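PDB 6R2J: Endoglucanase(Endo-1,4-beta-glucanase)protein from Pseudomonas stutzeri, which probably hydrolyses internal beta-1,4-glycosidic bonds of cellulose, as family 5 endoglucanases do, and can hold cellobiose in its substrate cleft. Local coordinates for residues I52-F57 with G135-D140; E62-S67 with A120-K125; Y139-E144 with G150-A155; A158-I163 with F192-P197. All blocks are in the same frame, centred on the assembly; numbering follows the deposited sequence. Where two conformers were deposited one is given.

Contact 1: residues I52-F57 with G135-D140; sequences IRLIRF and GLLGYD
R56 and D140 form a buried salt bridge inside the TIM barrel, joining strands 54-59 and 136-140 across the intervening strand 93-98. The arginine runs outward from its strand, and CB and CG only carry the chain away from it: CG stands anti to the backbone N (chi1 177°) and the chain runs straight on to NE. CD is the first atom to come near the carboxylate, 3.9 Å from D140 OD2. NE then makes the main bond to that same oxygen, 2.9 Å from R56 NE to D140 OD2 and nearly straight at 168°. The oxygen sits at the guanidinium edge, in its plane, and is approached almost end-on to its bond from CG. The two flat groups are nonetheless turned 47° apart, and R56 NH2 adds just a weak bond to D140 OD2 at 3.3 Å. That nitrogen has better partners in N143 OD1 and E175, while NH1 reaches E252 and N17. A leucine in its place would probably leave D140 without its charged mate and N143 and the glutamates without a shared donor, deep in the barrel. Nearer the N-terminal ends of the two strands, L54 and L137 meet, both with CG anti to the backbone N. There the methyl L54 CD1 presses tightly on L137 CD2, 3.4 Å away.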
loop_
_atom_site.group_PDB
_atom_site.type_symbol
_atom_site.label_atom_id
_atom_site.label_comp_id
_atom_site.label_asym_id
_atom_site.label_seq_id
_atom_site.Cartn_x
_atom_site.Cartn_y
_atom_site.Cartn_z
ATOM N N ILE A 52 -4.904 -4.778 14.734
ATOM C CA ILE A 52 -4.530 -4.568 13.336
ATOM C C ILE A 52 -3.602 -5.705 12.955
ATOM O O ILE A 52 -2.561 -5.908 13.596
ATOM C CB ILE A 52 -3.831 -3.217 13.128
ATOM C CG1 ILE A 52 -4.761 -2.026 13.350
ATOM C CG2 ILE A 52 -3.315 -3.115 11.742
ATOM C CD1 ILE A 52 -4.054 -0.687 13.379
ATOM N N ARG A 53 -3.977 -6.423 11.894
ATOM C CA ARG A 53 -3.213 -7.548 11.385
ATOM C C ARG A 53 -2.700 -7.335 9.966
ATOM O O ARG A 53 -2.039 -8.228 9.417
ATOM C CB ARG A 53 -4.090 -8.795 11.409
ATOM C CG ARG A 53 -4.327 -9.344 12.772
ATOM C CD ARG A 53 -4.854 -10.774 12.665
ATOM N NE ARG A 53 -5.191 -11.274 13.985
ATOM C CZ ARG A 53 -4.462 -12.156 14.644
ATOM N NH1 ARG A 53 -3.363 -12.669 14.081
ATOM N NH2 ARG A 53 -4.843 -12.529 15.857
ATOM N N LEU A 54 -2.980 -6.182 9.364
ATOM C CA LEU A 54 -2.589 -5.866 8.002
ATOM C C LEU A 54 -1.601 -4.706 8.004
ATOM O O LEU A 54 -1.839 -3.674 8.647
ATOM C CB LEU A 54 -3.838 -5.524 7.177
ATOM C CG LEU A 54 -3.710 -5.179 5.695
ATOM C CD1 LEU A 54 -3.305 -6.452 4.957
ATOM C CD2 LEU A 54 -4.967 -4.556 5.121
ATOM N N ILE A 55 -0.507 -4.878 7.273
ATOM C CA ILE A 55 0.553 -3.891 7.172
ATOM C C ILE A 55 0.950 -3.760 5.704
ATOM O O ILE A 55 1.185 -4.760 5.018
ATOM C CB ILE A 55 1.784 -4.303 8.001
ATOM C CG1 ILE A 55 1.387 -4.514 9.464
ATOM C CG2 ILE A 55 2.907 -3.272 7.843
ATOM C CD1 ILE A 55 1.165 -3.238 10.226
ATOM N N ARG A 56 1.027 -2.521 5.228
ATOM C CA ARG A 56 1.632 -2.204 3.945
ATOM C C ARG A 56 2.990 -1.579 4.227
ATOM O O ARG A 56 3.092 -0.629 5.013
ATOM C CB ARG A 56 0.761 -1.257 3.111
ATOM C CG ARG A 56 1.447 -0.842 1.762
ATOM C CD ARG A 56 0.427 -0.132 0.938
ATOM N NE ARG A 56 0.801 0.335 -0.398
ATOM C CZ ARG A 56 1.164 1.573 -0.705
ATOM N NH1 ARG A 56 1.287 2.502 0.237
ATOM N NH2 ARG A 56 1.371 1.889 -1.973
ATOM N N PHE A 57 4.035 -2.114 3.614
ATOM C CA PHE A 57 5.385 -1.671 3.948
ATOM C C PHE A 57 6.147 -1.162 2.736
ATOM O O PHE A 57 6.675 -1.973 1.952
ATOM C CB PHE A 57 6.167 -2.785 4.634
ATOM C CG PHE A 57 7.468 -2.311 5.194
ATOM C CD1 PHE A 57 7.482 -1.556 6.357
ATOM C CD2 PHE A 57 8.658 -2.544 4.538
ATOM C CE1 PHE A 57 8.669 -1.072 6.907
ATOM C CE2 PHE A 57 9.859 -2.027 5.066
ATOM C CZ PHE A 57 9.857 -1.314 6.258
ATOM N N GLY A 135 4.749 -14.143 7.160
ATOM C CA GLY A 135 4.312 -12.787 7.325
ATOM C C GLY A 135 4.114 -12.045 6.039
ATOM O O GLY A 135 3.833 -10.847 6.055
ATOM N N LEU A 136 4.239 -12.721 4.908
ATOM C CA LEU A 136 4.039 -12.063 3.625
ATOM C C LEU A 136 2.606 -12.277 3.153
ATOM O O LEU A 136 2.164 -13.418 3.002
ATOM C CB LEU A 136 4.990 -12.608 2.564
ATOM C CG LEU A 136 4.855 -11.984 1.175
ATOM C CD1 LEU A 136 5.356 -10.551 1.104
ATOM C CD2 LEU A 136 5.600 -12.890 0.190
ATOM N N LEU A 137 1.899 -11.186 2.893
ATOM C CA LEU A 137 0.608 -11.257 2.230
ATOM C C LEU A 137 0.731 -11.092 0.724
ATOM O O LEU A 137 0.011 -11.756 -0.025
ATOM C CB LEU A 137 -0.307 -10.148 2.726
ATOM C CG LEU A 137 -1.746 -10.196 2.227
ATOM C CD1 LEU A 137 -2.484 -11.433 2.697
ATOM C CD2 LEU A 137 -2.429 -8.887 2.735
ATOM N N GLY A 138 1.592 -10.198 0.246
ATOM C CA GLY A 138 1.733 -10.045 -1.186
ATOM C C GLY A 138 2.648 -8.899 -1.566
ATOM O O GLY A 138 3.312 -8.282 -0.724
ATOM N N TYR A 139 2.685 -8.667 -2.883
ATOM C CA TYR A 139 3.623 -7.736 -3.508
ATOM C C TYR A 139 2.848 -6.606 -4.177
ATOM O O TYR A 139 2.170 -6.820 -5.189
ATOM C CB TYR A 139 4.522 -8.402 -4.564
ATOM C CG TYR A 139 5.424 -9.482 -4.046
ATOM C CD1 TYR A 139 6.188 -9.272 -2.899
ATOM C CD2 TYR A 139 5.519 -10.699 -4.695
ATOM C CE1 TYR A 139 6.999 -10.225 -2.417
ATOM C CE2 TYR A 139 6.350 -11.696 -4.206
ATOM C CZ TYR A 139 7.089 -11.447 -3.059
ATOM O OH TYR A 139 7.926 -12.411 -2.527
ATOM N N ASP A 140 3.000 -5.400 -3.648
ATOM C CA ASP A 140 2.509 -4.177 -4.276
ATOM C C ASP A 140 3.665 -3.746 -5.174
ATOM O O ASP A 140 4.619 -3.097 -4.745
ATOM C CB ASP A 140 2.137 -3.198 -3.171
ATOM C CG ASP A 140 1.418 -1.969 -3.674
ATOM O OD1 ASP A 140 1.499 -1.661 -4.898
ATOM O OD2 ASP A 140 0.803 -1.296 -2.802
#

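Contact 2: residues E62-S67 with A120-K125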
loop_
_atom_site.group_PDB
_atom_site.type_symbol
_atom_site.label_atom_id
_atom_site.label_comp_id
_atom_site.label_asym_id
_atom_site.label_seq_id
_atom_site.Cartn_x
_atom_site.Cartn_y
_atom_site.Cartn_z
ATOM N N GLU A 62 15.825 1.224 -5.450
ATOM C CA GLU A 62 17.202 1.704 -5.436
ATOM C C GLU A 62 17.982 1.214 -4.221
ATOM O O GLU A 62 19.213 1.172 -4.263
ATOM C CB GLU A 62 17.193 3.233 -5.491
ATOM C CG GLU A 62 16.731 3.806 -6.836
ATOM C CD GLU A 62 15.210 4.033 -6.931
ATOM O OE1 GLU A 62 14.472 3.579 -6.037
ATOM O OE2 GLU A 62 14.749 4.658 -7.917
ATOM N N ARG A 63 17.313 0.848 -3.142
ATOM C CA ARG A 63 18.008 0.352 -1.969
ATOM C C ARG A 63 18.141 -1.165 -1.965
ATOM O O ARG A 63 19.010 -1.673 -1.248
ATOM C CB ARG A 63 17.342 0.904 -0.689
ATOM C CG ARG A 63 17.584 2.397 -0.495
ATOM C CD ARG A 63 16.775 3.036 0.632
ATOM N NE ARG A 63 17.123 4.465 0.728
ATOM C CZ ARG A 63 16.288 5.466 1.028
ATOM N NH1 ARG A 63 15.025 5.235 1.305
ATOM N NH2 ARG A 63 16.741 6.719 1.078
ATOM N N VAL A 64 17.271 -1.890 -2.694
ATOM C CA VAL A 64 17.432 -3.346 -2.846
ATOM C C VAL A 64 18.374 -3.674 -3.997
ATOM O O VAL A 64 18.993 -4.746 -3.998
ATOM C CB VAL A 64 16.132 -4.175 -2.990
ATOM C CG1 VAL A 64 15.286 -4.073 -1.717
ATOM C CG2 VAL A 64 15.380 -3.774 -4.262
ATOM N N GLN A 65 18.461 -2.792 -4.999
ATOM C CA GLN A 65 19.352 -2.963 -6.146
ATOM C C GLN A 65 19.944 -1.593 -6.479
ATOM O O GLN A 65 19.297 -0.756 -7.117
ATOM C CB GLN A 65 18.620 -3.573 -7.336
ATOM C CG GLN A 65 19.575 -4.059 -8.426
ATOM C CD GLN A 65 18.861 -4.773 -9.558
ATOM O OE1 GLN A 65 17.738 -4.425 -9.896
ATOM N NE2 GLN A 65 19.495 -5.789 -10.126
ATOM N N HIS A 66 21.196 -1.369 -6.083
ATOM C CA HIS A 66 21.786 -0.051 -6.295
ATOM C C HIS A 66 21.947 0.292 -7.776
ATOM O O HIS A 66 21.964 1.471 -8.145
ATOM C CB HIS A 66 23.166 0.024 -5.630
ATOM C CG HIS A 66 23.124 0.062 -4.132
ATOM N ND1 HIS A 66 24.257 0.194 -3.355
ATOM C CD2 HIS A 66 22.089 -0.045 -3.269
ATOM C CE1 HIS A 66 23.919 0.179 -2.079
ATOM N NE2 HIS A 66 22.610 0.018 -1.998
ATOM N N SER A 67 22.104 -0.714 -8.627
ATOM C CA SER A 67 22.203 -0.505 -10.065
ATOM C C SER A 67 21.669 -1.743 -10.768
ATOM O O SER A 67 21.599 -2.826 -10.188
ATOM C CB SER A 67 23.649 -0.203 -10.493
ATOM O OG SER A 67 24.510 -1.321 -10.311
ATOM N N ALA A 120 11.103 -6.790 -14.294
ATOM C CA ALA A 120 10.745 -8.194 -14.129
ATOM C C ALA A 120 11.783 -8.968 -13.306
ATOM O O ALA A 120 11.420 -9.741 -12.410
ATOM C CB ALA A 120 10.555 -8.825 -15.502
ATOM N N SER A 121 13.079 -8.785 -13.603
ATOM C CA SER A 121 14.116 -9.563 -12.918
ATOM C C SER A 121 14.154 -9.239 -11.431
ATOM O O SER A 121 14.226 -10.142 -10.592
ATOM C CB SER A 121 15.492 -9.307 -13.540
ATOM O OG SER A 121 16.511 -9.773 -12.680
ATOM N N VAL A 122 14.104 -7.943 -11.088
ATOM C CA VAL A 122 14.180 -7.555 -9.688
ATOM C C VAL A 122 13.014 -8.162 -8.925
ATOM O O VAL A 122 13.177 -8.616 -7.794
ATOM C CB VAL A 122 14.371 -6.030 -9.486
ATOM C CG1 VAL A 122 13.120 -5.257 -9.734
ATOM C CG2 VAL A 122 14.942 -5.810 -8.085
ATOM N N TRP A 123 11.827 -8.235 -9.554
ATOM C CA TRP A 123 10.683 -8.823 -8.861
ATOM C C TRP A 123 10.809 -10.342 -8.806
ATOM O O TRP A 123 10.518 -10.970 -7.780
ATOM C CB TRP A 123 9.365 -8.353 -9.491
ATOM C CG TRP A 123 8.817 -7.180 -8.710
ATOM C CD1 TRP A 123 8.568 -5.897 -9.163
ATOM C CD2 TRP A 123 8.484 -7.181 -7.323
ATOM N NE1 TRP A 123 8.113 -5.108 -8.123
ATOM C CE2 TRP A 123 8.051 -5.868 -6.987
ATOM C CE3 TRP A 123 8.527 -8.153 -6.320
ATOM C CZ2 TRP A 123 7.645 -5.523 -5.696
ATOM C CZ3 TRP A 123 8.112 -7.793 -5.025
ATOM C CH2 TRP A 123 7.664 -6.495 -4.739
ATOM N N ARG A 124 11.280 -10.939 -9.895
ATOM C CA ARG A 124 11.597 -12.354 -9.845
ATOM C C ARG A 124 12.597 -12.633 -8.733
ATOM O O ARG A 124 12.411 -13.556 -7.935
ATOM C CB ARG A 124 12.121 -12.816 -11.202
ATOM C CG ARG A 124 12.081 -14.339 -11.323
ATOM C CD ARG A 124 12.726 -14.847 -12.602
ATOM N NE ARG A 124 12.118 -14.312 -13.819
ATOM C CZ ARG A 124 12.642 -13.333 -14.546
ATOM N NH1 ARG A 124 13.781 -12.775 -14.181
ATOM N NH2 ARG A 124 12.031 -12.914 -15.634
ATOM N N LYS A 125 13.663 -11.840 -8.662
ATOM C CA LYS A 125 14.671 -12.052 -7.630
ATOM C C LYS A 125 14.100 -11.806 -6.246
ATOM O O LYS A 125 14.386 -12.573 -5.325
ATOM C CB LYS A 125 15.892 -11.162 -7.865
ATOM C CG LYS A 125 16.939 -11.742 -8.791
ATOM C CD LYS A 125 18.161 -10.866 -8.740
ATOM C CE LYS A 125 19.289 -11.394 -9.595
ATOM N NZ LYS A 125 19.191 -10.832 -10.967
HETATM O O HOH W 1 18.617 -7.731 -11.911
#
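In the outer layer of the TIM barrel, Q65, just beyond the short helix 61-64, lays its amide against V122 on helix 116-130. V64, Q65 and V122 all direct CB toward the facing segment, and the Q65 and V122 backbones come within 7.8 Å of each other, CA to CA. The glutamine crosses this space because its chain is stretched out, with CG anti to the backbone N (chi1 -167°). Its oxygen OE1 then lies 3.6 Å from V122 CG2 and 3.8 Å from V122 CB, a van der Waals contact between a valine and an amide oxygen whose hydrogen bond comes from W61 NE1. On the valine, CG2 is the methyl anti to the backbone N (chi1 75° puts CG1 in the crowded position), so CG2 is the branch presented to the amide. V64 adds little: its CG2 is 4.4 Å from V122 CG2, and since V64 was modelled in two conformers this touch is doubtful. Behind, V122 also rests on M98 of strand 93-98, and V64 on Q76 and L80 of helix 74-89. The amide is held at both ends, OE1 by W61 and NE2 by S70 O, and NE2 also donates to a water. That water bridges the two segments, 2.8 Å from Q65 NE2 and 3.0 Å from S121 OG.

Contact 3: residues Y139-E144 with G150-A155. With BGC (beta-D-glucopyranose), chain E.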
loop_
_atom_site.group_PDB
_atom_site.type_symbol
_atom_site.label_atom_id
_atom_site.label_comp_id
_atom_site.label_asym_id
_atom_site.label_seq_id
_atom_site.Cartn_x
_atom_site.Cartn_y
_atom_site.Cartn_z
ATOM N N TYR A 139 2.685 -8.667 -2.883
ATOM C CA TYR A 139 3.623 -7.736 -3.508
ATOM C C TYR A 139 2.848 -6.606 -4.177
ATOM O O TYR A 139 2.170 -6.820 -5.189
ATOM C CB TYR A 139 4.522 -8.402 -4.564
ATOM C CG TYR A 139 5.424 -9.482 -4.046
ATOM C CD1 TYR A 139 6.188 -9.272 -2.899
ATOM C CD2 TYR A 139 5.519 -10.699 -4.695
ATOM C CE1 TYR A 139 6.999 -10.225 -2.417
ATOM C CE2 TYR A 139 6.350 -11.696 -4.206
ATOM C CZ TYR A 139 7.089 -11.447 -3.059
ATOM O OH TYR A 139 7.926 -12.411 -2.527
ATOM N N ASP A 140 3.000 -5.400 -3.648
ATOM C CA ASP A 140 2.509 -4.177 -4.276
ATOM C C ASP A 140 3.665 -3.746 -5.174
ATOM O O ASP A 140 4.619 -3.097 -4.745
ATOM C CB ASP A 140 2.137 -3.198 -3.171
ATOM C CG ASP A 140 1.418 -1.969 -3.674
ATOM O OD1 ASP A 140 1.499 -1.661 -4.898
ATOM O OD2 ASP A 140 0.803 -1.296 -2.802
ATOM N N ILE A 141 3.606 -4.208 -6.427
ATOM C CA ILE A 141 4.764 -4.115 -7.305
ATOM C C ILE A 141 5.134 -2.681 -7.682
ATOM O O ILE A 141 6.268 -2.435 -8.103
ATOM C CB ILE A 141 4.570 -5.000 -8.556
ATOM C CG1 ILE A 141 3.360 -4.578 -9.385
ATOM C CG2 ILE A 141 4.379 -6.459 -8.175
ATOM C CD1 ILE A 141 3.286 -5.220 -10.757
ATOM N N MET A 142 4.239 -1.711 -7.523
ATOM C CA MET A 142 4.636 -0.327 -7.761
ATOM C C MET A 142 3.659 0.624 -7.090
ATOM O O MET A 142 2.464 0.534 -7.330
ATOM C CB MET A 142 4.659 -0.010 -9.265
ATOM C CG MET A 142 5.163 1.378 -9.645
ATOM S SD MET A 142 6.815 1.671 -9.000
ATOM C CE MET A 142 7.717 0.269 -9.643
ATOM N N ASN A 143 4.193 1.585 -6.351
ATOM C CA ASN A 143 3.426 2.685 -5.786
ATOM C C ASN A 143 3.251 3.843 -6.779
ATOM O O ASN A 143 4.220 4.349 -7.374
ATOM C CB ASN A 143 4.118 3.172 -4.498
ATOM C CG ASN A 143 3.411 4.365 -3.836
ATOM O OD1 ASN A 143 2.375 4.184 -3.224
ATOM N ND2 ASN A 143 3.977 5.577 -3.963
ATOM N N GLU A 144 2.000 4.252 -6.948
ATOM C CA GLU A 144 1.639 5.508 -7.604
ATOM C C GLU A 144 2.371 5.799 -8.928
ATOM O O GLU A 144 3.023 6.841 -9.059
ATOM C CB GLU A 144 1.718 6.678 -6.648
ATOM C CG GLU A 144 0.681 6.552 -5.500
ATOM C CD GLU A 144 0.614 7.757 -4.549
ATOM O OE1 GLU A 144 1.382 8.733 -4.707
ATOM O OE2 GLU A 144 -0.215 7.688 -3.601
ATOM N N GLY A 150 2.463 5.903 -21.201
ATOM C CA GLY A 150 1.942 4.659 -21.721
ATOM C C GLY A 150 2.733 3.448 -21.321
ATOM O O GLY A 150 2.455 2.368 -21.836
ATOM N N LEU A 151 3.708 3.592 -20.425
ATOM C CA LEU A 151 4.620 2.507 -20.127
ATOM C C LEU A 151 4.177 1.670 -18.943
ATOM O O LEU A 151 4.627 0.525 -18.828
ATOM C CB LEU A 151 6.018 3.033 -19.812
ATOM C CG LEU A 151 6.743 3.692 -20.966
ATOM C CD1 LEU A 151 8.024 4.283 -20.471
ATOM C CD2 LEU A 151 6.967 2.670 -22.064
ATOM N N TRP A 152 3.323 2.202 -18.055
ATOM C CA TRP A 152 3.001 1.457 -16.838
ATOM C C TRP A 152 2.328 0.093 -17.113
ATOM O O TRP A 152 2.721 -0.907 -16.482
ATOM C CB TRP A 152 2.257 2.351 -15.829
ATOM C CG TRP A 152 1.710 1.520 -14.680
ATOM C CD1 TRP A 152 0.412 1.420 -14.285
ATOM C CD2 TRP A 152 2.448 0.608 -13.829
ATOM N NE1 TRP A 152 0.296 0.539 -13.227
ATOM C CE2 TRP A 152 1.532 0.035 -12.930
ATOM C CE3 TRP A 152 3.786 0.264 -13.707
ATOM C CZ2 TRP A 152 1.914 -0.890 -11.965
ATOM C CZ3 TRP A 152 4.153 -0.655 -12.749
ATOM C CH2 TRP A 152 3.223 -1.221 -11.898
ATOM N N PRO A 153 1.314 -0.026 -17.994
ATOM C CA PRO A 153 0.626 -1.329 -18.122
ATOM C C PRO A 153 1.536 -2.478 -18.561
ATOM O O PRO A 153 1.441 -3.590 -18.028
ATOM C CB PRO A 153 -0.489 -1.024 -19.131
ATOM C CG PRO A 153 -0.803 0.469 -18.891
ATOM C CD PRO A 153 0.569 1.071 -18.648
ATOM N N GLY A 154 2.434 -2.233 -19.518
ATOM C CA GLY A 154 3.397 -3.247 -19.901
ATOM C C GLY A 154 4.369 -3.616 -18.797
ATOM O O GLY A 154 4.814 -4.767 -18.714
ATOM N N ALA A 155 4.768 -2.636 -17.984
ATOM C CA ALA A 155 5.695 -2.909 -16.886
ATOM C C ALA A 155 5.030 -3.782 -15.838
ATOM O O ALA A 155 5.652 -4.718 -15.321
ATOM C CB ALA A 155 6.152 -1.598 -16.244
HETATM C C2 BGC E . -3.562 11.645 -6.655
HETATM C C3 BGC E . -3.976 10.236 -6.372
HETATM C C4 BGC E . -3.065 9.811 -5.268
HETATM C C5 BGC E . -2.628 10.856 -4.289
HETATM C C6 BGC E . -1.801 10.081 -3.308
HETATM C C1 BGC E . -2.935 12.654 -5.659
HETATM O O2 BGC E . -4.631 12.188 -7.530
HETATM O O3 BGC E . -3.828 9.374 -7.506
HETATM O O4 BGC E . -3.821 8.709 -4.822
HETATM O O5 BGC E . -1.824 11.878 -5.050
HETATM O O6 BGC E . -0.959 11.035 -2.608
#
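M142 CB comes remarkably close to W152 CH2, 3.2 Å, short enough for a pair of carbons to be read with caution. The two side chains slide past each other in opposite directions, and the benzo end of the indole is met obliquely, with M142 CG also 3.8 Å from W152 CZ3. The methionine starts out anti to the backbone N (chi1 -176°), then bends twice, which carries its sulfur and methyl off the ring. I141 adds its CD1, 4.2 Å from W152 CH2. The indole cannot easily spin, since NE1 is tied to E175 O. Two residues on, in the Asn-Glu pair that follows the fourth strand in family 5 cellulases, E144 lines the sugar pocket; its OE2 lies nearest C6 of a bound glucose, at a doubtfully short 2.9 Å. That oxygen also bonds H206 ND1. An alanine in place of E144 would probably leave H206 without this acceptor and strip the pocket of its carboxylate. The contact joins the end of strand 136-140 to the start of helix 152-166 within the beta-alpha-beta unit completed by strand 171-175: I141 packs on I172 and I174 of strand 171-175, M142 on M98 of strand 93-98, and both M142 and W152 on Y119 of helix 116-130.

Contact 4: residues A158-I163 with F192-P197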
loop_
_atom_site.group_PDB
_atom_site.type_symbol
_atom_site.label_atom_id
_atom_site.label_comp_id
_atom_site.label_asym_id
_atom_site.label_seq_id
_atom_site.Cartn_x
_atom_site.Cartn_y
_atom_site.Cartn_z
ATOM N N ALA A 158 4.938 -7.315 -17.085
ATOM C CA ALA A 158 6.264 -7.923 -17.067
ATOM C C ALA A 158 6.611 -8.418 -15.670
ATOM O O ALA A 158 7.094 -9.542 -15.510
ATOM C CB ALA A 158 7.304 -6.943 -17.611
ATOM N N ALA A 159 6.319 -7.615 -14.638
ATOM C CA ALA A 159 6.623 -8.024 -13.268
ATOM C C ALA A 159 5.736 -9.180 -12.828
ATOM O O ALA A 159 6.202 -10.101 -12.151
ATOM C CB ALA A 159 6.472 -6.837 -12.318
ATOM N N VAL A 160 4.447 -9.146 -13.189
ATOM C CA VAL A 160 3.539 -10.221 -12.793
ATOM C C VAL A 160 3.973 -11.549 -13.419
ATOM O O VAL A 160 4.100 -12.575 -12.733
ATOM C CB VAL A 160 2.077 -9.882 -13.154
ATOM C CG1 VAL A 160 1.233 -11.151 -13.012
ATOM C CG2 VAL A 160 1.548 -8.734 -12.316
ATOM N N ASP A 161 4.218 -11.546 -14.731
ATOM C CA ASP A 161 4.676 -12.769 -15.386
ATOM C C ASP A 161 5.885 -13.330 -14.660
ATOM O O ASP A 161 5.931 -14.517 -14.325
ATOM C CB ASP A 161 4.998 -12.490 -16.858
ATOM C CG ASP A 161 3.762 -12.144 -17.671
ATOM O OD1 ASP A 161 2.639 -12.425 -17.208
ATOM O OD2 ASP A 161 3.905 -11.591 -18.778
ATOM N N ALA A 162 6.856 -12.466 -14.368
ATOM C CA ALA A 162 8.099 -12.893 -13.731
ATOM C C ALA A 162 7.851 -13.445 -12.334
ATOM O O ALA A 162 8.400 -14.494 -11.961
ATOM C CB ALA A 162 9.085 -11.725 -13.672
ATOM N N ILE A 163 7.026 -12.752 -11.546
ATOM C CA ILE A 163 6.726 -13.225 -10.199
ATOM C C ILE A 163 6.100 -14.620 -10.246
ATOM O O ILE A 163 6.408 -15.489 -9.423
ATOM C CB ILE A 163 5.792 -12.224 -9.484
ATOM C CG1 ILE A 163 6.523 -10.956 -9.020
ATOM C CG2 ILE A 163 5.088 -12.913 -8.280
ATOM C CD1 ILE A 163 5.550 -9.826 -8.539
ATOM N N PHE A 192 -7.943 -1.148 -18.049
ATOM C CA PHE A 192 -6.720 -1.631 -17.435
ATOM C C PHE A 192 -6.972 -3.062 -16.956
ATOM O O PHE A 192 -7.978 -3.342 -16.286
ATOM C CB PHE A 192 -6.313 -0.647 -16.313
ATOM C CG PHE A 192 -5.003 -0.979 -15.636
ATOM C CD1 PHE A 192 -3.882 -1.335 -16.378
ATOM C CD2 PHE A 192 -4.912 -0.956 -14.249
ATOM C CE1 PHE A 192 -2.689 -1.675 -15.751
ATOM C CE2 PHE A 192 -3.739 -1.323 -13.602
ATOM C CZ PHE A 192 -2.609 -1.672 -14.352
ATOM N N LEU A 193 -6.073 -3.977 -17.340
ATOM C CA LEU A 193 -6.254 -5.387 -16.997
ATOM C C LEU A 193 -4.936 -6.122 -17.114
ATOM O O LEU A 193 -4.400 -6.264 -18.214
ATOM C CB LEU A 193 -7.274 -6.046 -17.929
ATOM C CG LEU A 193 -7.836 -7.395 -17.454
ATOM C CD1 LEU A 193 -9.008 -7.850 -18.361
ATOM C CD2 LEU A 193 -6.781 -8.486 -17.437
ATOM N N ILE A 194 -4.470 -6.640 -16.011
ATOM C CA ILE A 194 -3.273 -7.466 -15.949
ATOM C C ILE A 194 -3.679 -8.931 -15.868
ATOM O O ILE A 194 -4.641 -9.298 -15.181
ATOM C CB ILE A 194 -2.403 -7.052 -14.739
ATOM C CG1 ILE A 194 -2.159 -5.539 -14.767
ATOM C CG2 ILE A 194 -1.089 -7.817 -14.710
ATOM C CD1 ILE A 194 -1.311 -5.093 -15.959
ATOM N N ASN A 195 -2.930 -9.780 -16.546
ATOM C CA ASN A 195 -3.252 -11.193 -16.606
ATOM C C ASN A 195 -2.550 -11.942 -15.478
ATOM O O ASN A 195 -1.320 -11.847 -15.331
ATOM C CB ASN A 195 -2.800 -11.745 -17.948
ATOM C CG ASN A 195 -3.526 -11.118 -19.106
ATOM O OD1 ASN A 195 -4.747 -11.057 -19.123
ATOM N ND2 ASN A 195 -2.765 -10.627 -20.090
ATOM N N ASP A 196 -3.341 -12.660 -14.685
ATOM C CA ASP A 196 -2.834 -13.498 -13.603
ATOM C C ASP A 196 -3.619 -14.800 -13.607
ATOM O O ASP A 196 -4.750 -14.857 -13.097
ATOM C CB ASP A 196 -2.895 -12.847 -12.227
ATOM C CG ASP A 196 -2.300 -13.745 -11.136
ATOM O OD1 ASP A 196 -1.571 -14.705 -11.442
ATOM O OD2 ASP A 196 -2.542 -13.488 -9.950
ATOM N N PRO A 197 -3.073 -15.857 -14.206
ATOM C CA PRO A 197 -3.773 -17.150 -14.199
ATOM C C PRO A 197 -3.898 -17.745 -12.797
ATOM O O PRO A 197 -4.645 -18.720 -12.619
ATOM C CB PRO A 197 -2.910 -18.034 -15.125
ATOM C CG PRO A 197 -1.604 -17.370 -15.165
ATOM C CD PRO A 197 -1.868 -15.896 -15.037
#
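The apolar part is one pair of branched side chains: V160, on the barrel helix 152-166, meets I194 in the loop leading to strand 201-206. Methyl faces methyl, with V160 CG2 3.7 Å from I194 CG2, and the same isoleucine methyl lies 4.1 Å from V160 CB. The two side chains cross at a slant. Both residues also rest on I174 of strand 171-175, so the pair fills the seam between helix, loop and sheet.

A second kind of touch is methyl against carbonyl. V160 stands with CG1 anti to the backbone N (chi1 167°), which brings that methyl to 3.5 Å from N195 O.

Polar links run alongside, through neighbours of the two segments. Q157, one turn earlier on the helix, binds D161 OD1 through its NE2 and N195 N through its OE1. D196 pairs with R164 NE and also accepts from the backbone N of A198 and R200. D161 OD1 itself stays 4.4 Å from N195 O.

Chemically, the two segments meet directly through van der Waals contact, with no hydrogen bond between them; directional bonds between loop and helix come from Q157 and R164, on either side of V160 in sequence.

The contacts follow the chain round one TIM barrel. Contact 2 is nested within the loop closed by contact 1, contact 3 begins on strand 136-140 where contact 1 ends, and contact 4 comes last. Contacts 1 and 3 share that strand, with centres about 18 Å apart; contacts 3 and 4 share helix 152-166, about 10 Å apart. Contact 2 lies on helix 116-130, whose W123 bonds I141 O by a probable hydrogen bond, while its A120 packs on A162 of contact 4. The charged barrel interior of contact 1 reaches N143 of contact 3, next to the sugar pocket, whereas contacts 2 and 4 join the surrounding helices and loops.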